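Local coordinates for putative permease protein, ABC transporter (Porphyromonas gingivalis, PDB 3IS6) that probably forms the periplasmic core domain of a MacB/FtsX-type ABC transporter permease, a membrane protein thought to take part in transmembrane transport, at residues A[50-55]-A[196-201]. Sequence-based numbering, arbitrary orientation.
Sequences EIPGVE and DEALLE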
loop_
_atom_site.group_PDB
_atom_site.type_symbol
_atom_site.label_atom_id
_atom_site.label_comp_id
_atom_site.label_asym_id
_atom_site.label_seq_id
_atom_site.Cartn_x
_atom_site.Cartn_y
_atom_site.Cartn_z
ATOM N N GLU A 50 5.908 -8.363 -23.513
ATOM C CA GLU A 50 6.457 -7.684 -24.662
ATOM C C GLU A 50 7.834 -8.056 -25.188
ATOM O O GLU A 50 8.160 -7.702 -26.286
ATOM C CB GLU A 50 6.416 -6.181 -24.430
ATOM C CG GLU A 50 5.042 -5.671 -24.202
ATOM C CD GLU A 50 4.962 -4.205 -23.912
ATOM O OE1 GLU A 50 5.921 -3.491 -24.161
ATOM O OE2 GLU A 50 3.923 -3.764 -23.435
ATOM N N ILE A 51 8.660 -8.736 -24.422
ATOM C CA ILE A 51 10.027 -8.922 -24.843
ATOM C C ILE A 51 10.291 -10.331 -25.305
ATOM O O ILE A 51 10.045 -11.269 -24.602
ATOM C CB ILE A 51 10.980 -8.583 -23.723
ATOM C CG1 ILE A 51 10.758 -7.158 -23.258
ATOM C CG2 ILE A 51 12.370 -8.786 -24.165
ATOM C CD1 ILE A 51 11.363 -6.171 -24.087
ATOM N N PRO A 52 10.791 -10.451 -26.516
ATOM C CA PRO A 52 11.020 -11.733 -27.147
ATOM C C PRO A 52 12.101 -12.502 -26.468
ATOM O O PRO A 52 13.071 -11.935 -26.089
ATOM C CB PRO A 52 11.511 -11.324 -28.529
ATOM C CG PRO A 52 12.175 -10.104 -28.321
ATOM C CD PRO A 52 11.351 -9.375 -27.335
ATOM N N GLY A 53 11.942 -13.791 -26.349
ATOM C CA GLY A 53 12.964 -14.573 -25.722
ATOM C C GLY A 53 12.908 -14.625 -24.216
ATOM O O GLY A 53 13.778 -15.179 -23.615
ATOM N N VAL A 54 11.877 -14.069 -23.620
ATOM C CA VAL A 54 11.695 -14.167 -22.189
ATOM C C VAL A 54 10.768 -15.312 -21.906
ATOM O O VAL A 54 9.668 -15.306 -22.353
ATOM C CB VAL A 54 11.062 -12.901 -21.682
ATOM C CG1 VAL A 54 10.665 -13.020 -20.272
ATOM C CG2 VAL A 54 11.967 -11.799 -21.869
ATOM N N GLU A 55 11.241 -16.333 -21.233
ATOM C CA GLU A 55 10.395 -17.400 -20.785
ATOM C C GLU A 55 9.401 -17.058 -19.687
ATOM O O GLU A 55 8.263 -17.424 -19.737
ATOM C CB GLU A 55 11.267 -18.521 -20.293
ATOM C CG GLU A 55 10.645 -19.838 -20.276
ATOM C CD GLU A 55 11.617 -20.947 -20.015
ATOM O OE1 GLU A 55 12.710 -20.929 -20.578
ATOM O OE2 GLU A 55 11.270 -21.853 -19.254
ATOM N N ASP A 196 18.727 -5.218 -25.033
ATOM C CA ASP A 196 18.729 -3.837 -24.633
ATOM C C ASP A 196 17.813 -2.984 -25.489
ATOM O O ASP A 196 17.108 -2.159 -24.981
ATOM C CB ASP A 196 20.133 -3.251 -24.705
ATOM C CG ASP A 196 21.012 -3.662 -23.546
ATOM O OD1 ASP A 196 20.499 -4.074 -22.511
ATOM O OD2 ASP A 196 22.234 -3.563 -23.679
ATOM N N GLU A 197 17.847 -3.161 -26.794
ATOM C CA GLU A 197 17.057 -2.336 -27.674
ATOM C C GLU A 197 15.550 -2.514 -27.464
ATOM O O GLU A 197 14.807 -1.567 -27.401
ATOM C CB GLU A 197 17.463 -2.584 -29.122
ATOM C CG GLU A 197 18.892 -2.154 -29.434
ATOM C CD GLU A 197 19.282 -2.230 -30.919
ATOM O OE1 GLU A 197 18.966 -3.219 -31.600
ATOM O OE2 GLU A 197 19.930 -1.293 -31.390
ATOM N N ALA A 198 15.119 -3.744 -27.317
ATOM C CA ALA A 198 13.730 -4.019 -27.035
ATOM C C ALA A 198 13.321 -3.425 -25.701
ATOM O O ALA A 198 12.236 -2.947 -25.549
ATOM C CB ALA A 198 13.476 -5.463 -27.059
ATOM N N LEU A 199 14.195 -3.463 -24.727
ATOM C CA LEU A 199 13.851 -2.907 -23.442
ATOM C C LEU A 199 13.597 -1.434 -23.596
ATOM O O LEU A 199 12.702 -0.901 -23.035
ATOM C CB LEU A 199 14.945 -3.156 -22.414
ATOM C CG LEU A 199 15.089 -4.549 -21.826
ATOM C CD1 LEU A 199 16.223 -4.637 -20.895
ATOM C CD2 LEU A 199 13.879 -5.005 -21.157
ATOM N N LEU A 200 14.399 -0.779 -24.391
ATOM C CA LEU A 200 14.213 0.625 -24.645
ATOM C C LEU A 200 12.897 0.924 -25.326
ATOM O O LEU A 200 12.273 1.900 -25.041
ATOM C CB LEU A 200 15.305 1.110 -25.549
ATOM C CG LEU A 200 15.997 2.404 -25.244
ATOM C CD1 LEU A 200 16.502 2.974 -26.507
ATOM C CD2 LEU A 200 15.194 3.382 -24.499
ATOM N N GLU A 201 12.524 0.084 -26.266
ATOM C CA GLU A 201 11.293 0.270 -26.974
ATOM C C GLU A 201 10.158 0.163 -25.992
ATOM O O GLU A 201 9.319 1.002 -25.927
ATOM C CB GLU A 201 11.141 -0.818 -28.018
ATOM C CG GLU A 201 11.943 -0.638 -29.249
ATOM C CD GLU A 201 11.758 -1.802 -30.210
ATOM O OE1 GLU A 201 10.600 -2.172 -30.500
ATOM O OE2 GLU A 201 12.765 -2.388 -30.638
#
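Ile51 reaches helix 196-206 with a single methyl, CD1, which meets the helix at Ala198 and Leu199. Ile51 CD1 lies 3.7 Å from Ala198 CB and 4.0 Å from Leu199 CD2, so two consecutive helical residues touch it from well-separated directions. Ile51 CD1 also lies 3.6 Å from Ala198 O, a van der Waals contact with the carbonyl oxygen of the same residue whose CB the methyl touches. The torsions of Ile51 account for this reach: CG1 stands anti to the carbonyl carbon (chi1 -58°), and rotation about the CB-CG1 bond (chi2 -80°) carries CD1 to the helix. Leu199 starts out pointing away from Ile51, yet its CD2 branch bends back to flank the methyl. Next along the chain, Pro52 approaches with CD, 4.5 Å from Ala198 CB, a loose contact on the more exposed margin. Leu195 extends the apolar surroundings of Ile51, while Glu50, one residue earlier, forms a salt bridge to Arg205 farther along the same helix. Ile51 also opens a type II turn whose third position is Gly53, with the positive phi (84°) such a turn requires, and the chain then enters strand 54-70. The arrangement exemplifies a helix-to-strand connection, the turn linking helix 43-50 to strand 54-70, packed through Ile51 and Pro52 on helix 196-206, here within the MacB-like periplasmic core domain.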